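PDB 4V2X: endo-beta-1,4-glucanase (cellulase B) from Bacillus halodurans, which probably hydrolyses beta-1,4-glucan chains, joining a family 5 glycosidase module to immunoglobulin-like and CBM46 modules, the last contributing to attack on xyloglucan and mixed-linkage glucans. Local coordinates for residues I332-K337 with D373-D378; V390-F395 with T408-L413; G458-V463 with F475-Y480. All coordinates share one frame; numbering follows the deposited sequence. Where two conformers were deposited one is given.

Contact 1: residues I332-K337 with D373-D378; sequences IQQGEK and DQELFD
The amide of Q334 lies edge-on between two carboxylates, those of D373 and E375. It is nearly coplanar with the D373 group (planes 27° apart) and turned somewhat more against that of E375. Both segments carry the N-terminal end of a helix belonging to the family 5 alpha/beta barrel module, and each helix has its own N-cap, Q333 and D373. NE2 of Q334 spends one N-H on each acid: it reaches the syn lone pair of D373 OD2 at 2.8 Å, and meets E375 OE1 on its anti side at 2.9 Å. The chain of Q334, extended at chi1 (-177°) and bent at chi2, sets the amide between the two acids. The other end of that amide is held too, since K337 NZ donates to Q334 OE1 at 2.9 Å, so the rotation of the group is well fixed. K337 NZ also makes a long salt bridge of 3.8 Å with D373 OD2, and the backbone O of T329 takes another of its bonds. K337 CD comes only loosely near L376 CD1, at 4.3 Å. D373 OD1 caps its helix, accepting L376 N at 3.1 Å from above the carboxylate plane, while one water links K337 NZ to D373 OD2.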
loop_
_atom_site.group_PDB
_atom_site.type_symbol
_atom_site.label_atom_id
_atom_site.label_comp_id
_atom_site.label_asym_id
_atom_site.label_seq_id
_atom_site.Cartn_x
_atom_site.Cartn_y
_atom_site.Cartn_z
ATOM N N ILE A 332 30.632 24.653 -7.690
ATOM C CA ILE A 332 30.307 24.201 -9.042
ATOM C C ILE A 332 30.886 25.221 -10.025
ATOM O O ILE A 332 30.652 26.425 -9.892
ATOM C CB ILE A 332 28.780 24.113 -9.265
ATOM C CG1 ILE A 332 28.083 23.324 -8.139
ATOM C CG2 ILE A 332 28.467 23.513 -10.627
ATOM C CD1 ILE A 332 28.526 21.882 -8.022
ATOM N N GLN A 333 31.636 24.741 -11.012
ATOM C CA GLN A 333 32.255 25.639 -11.986
ATOM C C GLN A 333 31.150 26.448 -12.662
ATOM O O GLN A 333 30.100 25.906 -13.019
ATOM C CB GLN A 333 33.068 24.847 -13.009
ATOM C CG GLN A 333 34.104 25.675 -13.744
ATOM C CD GLN A 333 33.528 26.534 -14.854
ATOM O OE1 GLN A 333 32.509 26.196 -15.460
ATOM N NE2 GLN A 333 34.206 27.638 -15.151
ATOM N N GLN A 334 31.380 27.747 -12.821
ATOM C CA GLN A 334 30.305 28.665 -13.217
ATOM C C GLN A 334 29.611 28.316 -14.540
ATOM O O GLN A 334 28.382 28.330 -14.611
ATOM C CB GLN A 334 30.837 30.099 -13.271
ATOM C CG GLN A 334 29.794 31.157 -13.596
ATOM C CD GLN A 334 28.755 31.356 -12.507
ATOM O OE1 GLN A 334 28.757 30.671 -11.483
ATOM N NE2 GLN A 334 27.851 32.305 -12.733
ATOM N N GLY A 335 30.384 28.029 -15.585
ATOM C CA GLY A 335 29.805 27.654 -16.871
ATOM C C GLY A 335 28.985 26.383 -16.784
ATOM O O GLY A 335 27.899 26.277 -17.361
ATOM N N GLU A 336 29.500 25.419 -16.033
ATOM C CA GLU A 336 28.819 24.132 -15.876
ATOM C C GLU A 336 27.536 24.305 -15.057
ATOM O O GLU A 336 26.523 23.666 -15.326
ATOM C CB GLU A 336 29.776 23.113 -15.251
ATOM C CG GLU A 336 31.076 22.953 -16.040
ATOM C CD GLU A 336 30.852 22.539 -17.492
ATOM O OE1 GLU A 336 30.107 21.563 -17.731
ATOM O OE2 GLU A 336 31.428 23.182 -18.399
ATOM N N LYS A 337 27.591 25.190 -14.069
ATOM C CA LYS A 337 26.425 25.549 -13.269
ATOM C C LYS A 337 25.335 26.128 -14.161
ATOM O O LYS A 337 24.167 25.744 -14.065
ATOM C CB LYS A 337 26.837 26.577 -12.209
ATOM C CG LYS A 337 25.717 27.059 -11.310
ATOM C CD LYS A 337 26.081 28.357 -10.604
ATOM C CE LYS A 337 27.332 28.214 -9.752
ATOM N NZ LYS A 337 27.670 29.511 -9.106
ATOM N N ASP A 373 24.524 36.560 -7.942
ATOM C CA ASP A 373 25.056 36.073 -9.219
ATOM C C ASP A 373 24.070 36.419 -10.329
ATOM O O ASP A 373 23.143 35.659 -10.631
ATOM C CB ASP A 373 25.299 34.563 -9.152
ATOM C CG ASP A 373 25.959 34.013 -10.414
ATOM O OD1 ASP A 373 26.050 34.750 -11.419
ATOM O OD2 ASP A 373 26.403 32.842 -10.401
ATOM N N GLN A 374 24.289 37.577 -10.942
ATOM C CA GLN A 374 23.395 38.061 -11.990
ATOM C C GLN A 374 23.411 37.133 -13.197
ATOM O O GLN A 374 22.402 36.987 -13.872
ATOM C CB GLN A 374 23.781 39.468 -12.434
ATOM C CG GLN A 374 22.735 40.130 -13.322
ATOM C CD GLN A 374 21.422 40.361 -12.602
ATOM O OE1 GLN A 374 21.404 40.848 -11.476
ATOM N NE2 GLN A 374 20.315 40.022 -13.249
ATOM N N GLU A 375 24.561 36.523 -13.473
ATOM C CA GLU A 375 24.689 35.599 -14.594
ATOM C C GLU A 375 23.766 34.395 -14.405
ATOM O O GLU A 375 23.080 33.966 -15.336
ATOM C CB GLU A 375 26.140 35.155 -14.728
ATOM C CG GLU A 375 26.503 34.525 -16.056
ATOM C CD GLU A 375 27.975 34.172 -16.137
ATOM O OE1 GLU A 375 28.577 33.910 -15.080
ATOM O OE2 GLU A 375 28.522 34.138 -17.268
ATOM N N LEU A 376 23.718 33.867 -13.190
ATOM C CA LEU A 376 22.831 32.748 -12.904
ATOM C C LEU A 376 21.379 33.168 -13.056
ATOM O O LEU A 376 20.586 32.449 -13.674
ATOM C CB LEU A 376 23.075 32.189 -11.503
ATOM C CG LEU A 376 22.155 31.038 -11.086
ATOM C CD1 LEU A 376 22.326 29.838 -12.014
ATOM C CD2 LEU A 376 22.436 30.669 -9.636
ATOM N N PHE A 377 21.011 34.313 -12.483
ATOM C CA PHE A 377 19.640 34.764 -12.617
ATOM C C PHE A 377 19.258 34.993 -14.074
ATOM O O PHE A 377 18.181 34.579 -14.499
ATOM C CB PHE A 377 19.327 36.023 -11.821
ATOM C CG PHE A 377 17.909 36.456 -11.991
ATOM C CD1 PHE A 377 16.882 35.702 -11.429
ATOM C CD2 PHE A 377 17.581 37.543 -12.788
ATOM C CE1 PHE A 377 15.562 36.051 -11.627
ATOM C CE2 PHE A 377 16.260 37.899 -12.985
ATOM C CZ PHE A 377 15.250 37.155 -12.402
ATOM N N ASP A 378 20.132 35.657 -14.833
ATOM C CA ASP A 378 19.866 35.926 -16.242
ATOM C C ASP A 378 19.615 34.628 -17.008
ATOM O O ASP A 378 18.753 34.581 -17.878
ATOM C CB ASP A 378 21.021 36.699 -16.891
ATOM C CG ASP A 378 21.064 38.170 -16.471
ATOM O OD1 ASP A 378 20.138 38.652 -15.787
ATOM O OD2 ASP A 378 22.039 38.841 -16.846
HETATM O O HOH W 1 25.659 31.214 -8.304
#

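Contact 2: residues V390-F395 with T408-L413; sequences VAESNF and TVSLQL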
loop_
_atom_site.group_PDB
_atom_site.type_symbol
_atom_site.label_atom_id
_atom_site.label_comp_id
_atom_site.label_asym_id
_atom_site.label_seq_id
_atom_site.Cartn_x
_atom_site.Cartn_y
_atom_site.Cartn_z
ATOM N N VAL A 390 24.881 27.764 -25.281
ATOM C CA VAL A 390 25.952 27.620 -24.301
ATOM C C VAL A 390 27.205 27.150 -25.021
ATOM O O VAL A 390 27.208 27.012 -26.245
ATOM C CB VAL A 390 25.544 26.653 -23.168
ATOM C CG1 VAL A 390 24.318 27.188 -22.442
ATOM C CG2 VAL A 390 25.260 25.254 -23.699
ATOM N N ALA A 391 28.275 26.908 -24.277
ATOM C CA ALA A 391 29.532 26.488 -24.885
ATOM C C ALA A 391 30.256 25.483 -24.006
ATOM O O ALA A 391 29.887 25.277 -22.845
ATOM C CB ALA A 391 30.415 27.703 -25.157
ATOM N N GLU A 392 31.276 24.852 -24.577
ATOM C CA GLU A 392 32.069 23.859 -23.860
ATOM C C GLU A 392 32.581 24.383 -22.519
ATOM O O GLU A 392 32.674 23.629 -21.548
ATOM C CB GLU A 392 33.232 23.358 -24.724
ATOM C CG GLU A 392 34.249 24.417 -25.103
ATOM C CD GLU A 392 35.398 23.849 -25.913
ATOM O OE1 GLU A 392 35.231 23.676 -27.136
ATOM O OE2 GLU A 392 36.464 23.583 -25.324
ATOM N N SER A 393 32.914 25.672 -22.479
ATOM C CA SER A 393 33.371 26.329 -21.258
ATOM C C SER A 393 32.978 27.801 -21.276
ATOM O O SER A 393 32.669 28.352 -22.327
ATOM C CB SER A 393 34.897 26.223 -21.120
ATOM O OG SER A 393 35.341 24.873 -21.087
ATOM N N ASN A 394 33.038 28.435 -20.112
ATOM C CA ASN A 394 32.890 29.888 -20.005
ATOM C C ASN A 394 34.245 30.575 -19.833
ATOM O O ASN A 394 34.357 31.594 -19.159
ATOM C CB ASN A 394 31.955 30.254 -18.855
ATOM C CG ASN A 394 32.573 30.001 -17.503
ATOM O OD1 ASN A 394 33.280 29.018 -17.311
ATOM N ND2 ASN A 394 32.323 30.903 -16.557
ATOM N N PHE A 395 35.279 30.024 -20.458
ATOM C CA PHE A 395 36.613 30.596 -20.324
ATOM C C PHE A 395 37.465 30.284 -21.529
ATOM O O PHE A 395 37.202 29.328 -22.251
ATOM C CB PHE A 395 37.313 30.099 -19.046
ATOM C CG PHE A 395 37.351 28.595 -18.903
ATOM C CD1 PHE A 395 38.220 27.825 -19.663
ATOM C CD2 PHE A 395 36.521 27.951 -17.998
ATOM C CE1 PHE A 395 38.246 26.449 -19.540
ATOM C CE2 PHE A 395 36.555 26.566 -17.858
ATOM C CZ PHE A 395 37.415 25.813 -18.636
ATOM N N THR A 408 39.473 28.343 -30.579
ATOM C CA THR A 408 38.262 27.757 -31.139
ATOM C C THR A 408 37.528 26.989 -30.047
ATOM O O THR A 408 38.112 26.140 -29.370
ATOM C CB THR A 408 38.563 26.852 -32.347
ATOM O OG1 THR A 408 39.153 27.643 -33.386
ATOM C CG2 THR A 408 37.282 26.219 -32.877
ATOM N N VAL A 409 36.250 27.306 -29.876
ATOM C CA VAL A 409 35.417 26.675 -28.861
ATOM C C VAL A 409 34.134 26.160 -29.502
ATOM O O VAL A 409 33.629 26.747 -30.466
ATOM C CB VAL A 409 35.071 27.644 -27.701
ATOM C CG1 VAL A 409 36.308 27.940 -26.862
ATOM C CG2 VAL A 409 34.464 28.946 -28.210
ATOM N N SER A 410 33.622 25.060 -28.963
ATOM C CA SER A 410 32.368 24.475 -29.419
ATOM C C SER A 410 31.201 25.118 -28.689
ATOM O O SER A 410 31.199 25.188 -27.464
ATOM C CB SER A 410 32.353 22.968 -29.175
ATOM O OG SER A 410 33.258 22.318 -30.052
ATOM N N LEU A 411 30.224 25.584 -29.465
ATOM C CA LEU A 411 28.979 26.093 -28.947
ATOM C C LEU A 411 27.924 25.011 -29.048
ATOM O O LEU A 411 28.001 24.127 -29.894
ATOM C CB LEU A 411 28.495 27.288 -29.778
ATOM C CG LEU A 411 29.419 28.492 -29.945
ATOM C CD1 LEU A 411 28.715 29.554 -30.783
ATOM C CD2 LEU A 411 29.856 29.049 -28.596
ATOM N N GLN A 412 26.944 25.083 -28.161
ATOM C CA GLN A 412 25.728 24.303 -28.292
ATOM C C GLN A 412 24.615 25.323 -28.518
ATOM O O GLN A 412 24.136 25.956 -27.571
ATOM C CB GLN A 412 25.502 23.451 -27.043
ATOM C CG GLN A 412 26.507 22.311 -26.876
ATOM C CD GLN A 412 27.856 22.751 -26.329
ATOM O OE1 GLN A 412 27.937 23.434 -25.306
ATOM N NE2 GLN A 412 28.931 22.339 -27.000
ATOM N N LEU A 413 24.233 25.504 -29.780
ATOM C CA LEU A 413 23.340 26.597 -30.157
ATOM C C LEU A 413 21.914 26.444 -29.638
ATOM O O LEU A 413 21.231 27.449 -29.414
ATOM C CB LEU A 413 23.349 26.802 -31.678
ATOM C CG LEU A 413 24.650 27.399 -32.230
ATOM C CD1 LEU A 413 24.652 27.365 -33.751
ATOM C CD2 LEU A 413 24.879 28.817 -31.717
HETATM O O HOH W 2 37.232 23.017 -28.718
#
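V390 and Q412 form an antiparallel hydrogen-bonded pair, V390 N giving to Q412 O at 3.0 Å and Q412 N giving to V390 O at 2.7 Å; the next pair, A391 with L411, is non-hydrogen-bonded, and its CA atoms close to 4.1 Å. The ladder goes one step further than the short strand 390-391, because E392 N donates to S410 O at 2.9 Å. There the chain turns off, and a side chain takes over: E392 OE1 accepts S410 N at 2.8 Å, on the anti side of the carboxylate, with an N-H...O angle of 168°. It thus stands in for the main-chain carbonyl that a continuing strand would offer. CG of E392 sits between the backbone N and the carbonyl carbon (chi1 63°), and from there the extended chain runs on along the neighbouring strand, past S410, with OE1 ending beside V409 CA. A water donates to the same OE1 and, weakly, to T408 O. Of the apolar groups, A391 CB meets L411 CD2 at 3.7 Å on one face of the sheet. V390 and Q412 share the other face, crossing at about a right angle in the conformer given, with V390 CG2 against Q412 CB at 3.8 Å. In the X2 family module, strand 390-391 is an outer strand and 407-412 lies between it and 440-443. W473 and F475 of strand 473-480 pack against A391, whereas K339 of helix 334-350 donates to A391 O and touches V390, joining this edge to the catalytic module.

Contact 3: residues G458-V463 with F475-Y480; sequences GTNGMV and FRVNTY
A beta hairpin of strands 458-467 and 473-480 makes this contact, and a classic beta bulge interrupts its antiparallel ladder: N460 and G461 both face V477. N460 N donates to V477 O at 2.7 Å, while V477 N donates to G461 O at 2.9 Å. On either side of the bulge regular pairing holds, G458 exchanging two bonds with T479 and V463 two with F475. At G458 the backbone angles call for glycine, since any side chain would collide with the carbonyl O of the residue before. The side chain of N460 crosses that of T479 at about a right angle, and T479 OG1 donates to N460 OD1 at 2.6 Å. A chi1 of -52° places CG beside the backbone N of N460, which brings OD1 up to the hydroxyl of T479; its ND2 is bonded to T456 O, so the group is gripped at both ends. With an alanine here the acceptor of the T479 hydroxyl and the tie to T456 O go, and the hydroxyl would probably be left without its mate and the bulge less firmly held. On the same face as T479, V463 CG2 packs on V477 CG2 at 3.9 Å, and I451 and A452 of helix 445-452 cover part of this side. V463 O approaches the F475 ring at its edge. In the conformer given, T459 CG2 lies over one face of the R476 guanidinium and NH2 bonds weakly to T459 OG1; a second conformer makes both doubtful. Strand 395-399 runs parallel along the other edge of 473-480, and 418-423 lies beyond 458-467, in a mixed sheet. A hairpin with a classic bulge set in such a sheet is consistent with the immunoglobulin-like sandwich of this X2 module.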
loop_
_atom_site.group_PDB
_atom_site.type_symbol
_atom_site.label_atom_id
_atom_site.label_comp_id
_atom_site.label_asym_id
_atom_site.label_seq_id
_atom_site.Cartn_x
_atom_site.Cartn_y
_atom_site.Cartn_z
ATOM N N GLY A 458 45.401 35.819 -14.308
ATOM C CA GLY A 458 43.995 35.834 -13.935
ATOM C C GLY A 458 43.158 36.355 -15.082
ATOM O O GLY A 458 43.601 36.369 -16.239
ATOM N N THR A 459 41.954 36.807 -14.762
ATOM C CA THR A 459 41.003 37.219 -15.787
ATOM C C THR A 459 41.349 38.601 -16.328
ATOM O O THR A 459 41.329 39.582 -15.587
ATOM C CB THR A 459 39.560 37.211 -15.245
ATOM O OG1 THR A 459 39.241 35.900 -14.756
ATOM C CG2 THR A 459 38.572 37.596 -16.344
ATOM N N ASN A 460 41.651 38.662 -17.625
ATOM C CA ASN A 460 42.054 39.898 -18.302
ATOM C C ASN A 460 40.866 40.658 -18.860
ATOM O O ASN A 460 40.885 41.880 -18.944
ATOM C CB ASN A 460 43.004 39.591 -19.470
ATOM C CG ASN A 460 44.177 38.724 -19.064
ATOM O OD1 ASN A 460 44.323 37.594 -19.546
ATOM N ND2 ASN A 460 45.011 39.238 -18.167
ATOM N N GLY A 461 39.835 39.926 -19.261
ATOM C CA GLY A 461 38.687 40.529 -19.908
ATOM C C GLY A 461 37.709 39.462 -20.319
ATOM O O GLY A 461 37.790 38.325 -19.847
ATOM N N MET A 462 36.797 39.817 -21.217
ATOM C CA MET A 462 35.698 38.934 -21.589
ATOM C C MET A 462 35.391 39.004 -23.075
ATOM O O MET A 462 35.450 40.078 -23.666
ATOM C CB MET A 462 34.452 39.331 -20.809
ATOM C CG MET A 462 33.306 38.341 -20.900
ATOM S SD MET A 462 31.945 38.890 -19.861
ATOM C CE MET A 462 32.860 39.442 -18.423
ATOM N N VAL A 463 35.065 37.852 -23.662
ATOM C CA VAL A 463 34.496 37.784 -24.999
ATOM C C VAL A 463 33.056 37.321 -24.786
ATOM O O VAL A 463 32.825 36.264 -24.199
ATOM C CB VAL A 463 35.252 36.804 -25.912
ATOM C CG1 VAL A 463 34.493 36.605 -27.211
ATOM C CG2 VAL A 463 36.661 37.322 -26.182
ATOM N N PHE A 475 32.672 34.379 -22.135
ATOM C CA PHE A 475 33.963 33.715 -22.019
ATOM C C PHE A 475 34.938 34.602 -21.263
ATOM O O PHE A 475 35.314 35.676 -21.750
ATOM C CB PHE A 475 34.572 33.427 -23.394
ATOM C CG PHE A 475 33.764 32.495 -24.247
ATOM C CD1 PHE A 475 33.845 31.116 -24.066
ATOM C CD2 PHE A 475 32.962 32.988 -25.266
ATOM C CE1 PHE A 475 33.106 30.257 -24.859
ATOM C CE2 PHE A 475 32.229 32.133 -26.064
ATOM C CZ PHE A 475 32.298 30.765 -25.856
ATOM N N ARG A 476 35.362 34.143 -20.092
ATOM C CA ARG A 476 36.373 34.854 -19.321
ATOM C C ARG A 476 37.724 34.546 -19.946
ATOM O O ARG A 476 38.080 33.373 -20.122
ATOM C CB ARG A 476 36.341 34.419 -17.858
ATOM C CG ARG A 476 35.021 34.734 -17.172
ATOM C CD ARG A 476 34.921 34.071 -15.808
ATOM N NE ARG A 476 35.818 34.700 -14.850
ATOM C CZ ARG A 476 35.561 35.852 -14.240
ATOM N NH1 ARG A 476 34.430 36.489 -14.492
ATOM N NH2 ARG A 476 36.434 36.365 -13.385
ATOM N N VAL A 477 38.468 35.590 -20.314
ATOM C CA VAL A 477 39.771 35.417 -20.937
ATOM C C VAL A 477 40.824 35.512 -19.836
ATOM O O VAL A 477 40.984 36.564 -19.217
ATOM C CB VAL A 477 40.027 36.463 -22.044
ATOM C CG1 VAL A 477 41.434 36.314 -22.612
ATOM C CG2 VAL A 477 38.979 36.334 -23.141
ATOM N N ASN A 478 41.509 34.395 -19.592
ATOM C CA ASN A 478 42.392 34.226 -18.441
ATOM C C ASN A 478 43.817 33.935 -18.857
ATOM O O ASN A 478 44.054 33.043 -19.668
ATOM C CB ASN A 478 41.906 33.060 -17.575
ATOM C CG ASN A 478 40.484 33.249 -17.081
ATOM O OD1 ASN A 478 40.042 34.370 -16.846
ATOM N ND2 ASN A 478 39.752 32.145 -16.934
ATOM N N THR A 479 44.768 34.676 -18.296
ATOM C CA THR A 479 46.173 34.361 -18.489
ATOM C C THR A 479 46.658 33.558 -17.293
ATOM O O THR A 479 46.365 33.907 -16.151
ATOM C CB THR A 479 47.015 35.637 -18.637
ATOM O OG1 THR A 479 46.560 36.366 -19.785
ATOM C CG2 THR A 479 48.481 35.295 -18.806
ATOM N N TYR A 480 47.393 32.480 -17.563
ATOM C CA TYR A 480 47.890 31.608 -16.504
ATOM C C TYR A 480 49.343 31.190 -16.728
ATOM O O TYR A 480 49.866 31.247 -17.849
ATOM C CB TYR A 480 47.008 30.358 -16.390
ATOM C CG TYR A 480 47.246 29.329 -17.484
ATOM C CD1 TYR A 480 46.714 29.505 -18.758
ATOM C CD2 TYR A 480 48.018 28.199 -17.251
ATOM C CE1 TYR A 480 46.936 28.578 -19.760
ATOM C CE2 TYR A 480 48.240 27.266 -18.247
ATOM C CZ TYR A 480 47.689 27.461 -19.502
ATOM O OH TYR A 480 47.907 26.544 -20.509
#

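How the contacts relate
N394 ties the three contacts together. Its OD1 probably accepts from Q333 NE2 of contact 1 at 2.7 Å, and its O probably from R476 N of contact 3 at 2.9 Å, so the loop after strand 390-391 within contact 2 spans the join between the catalytic and immunoglobulin-like modules. A391 CB packs on F475 CZ at 3.7 Å. Contacts 1 and 3 do not touch, with nearest atoms about 6 Å apart. F467, which binds calcium in a structure of this protein but not in this chain, has its side chain about 4 Å from that of L411 and about 7 Å from that of F475; bound calcium stays about 13 Å from the L411 side chain and about 14 Å from those of E375 and F475.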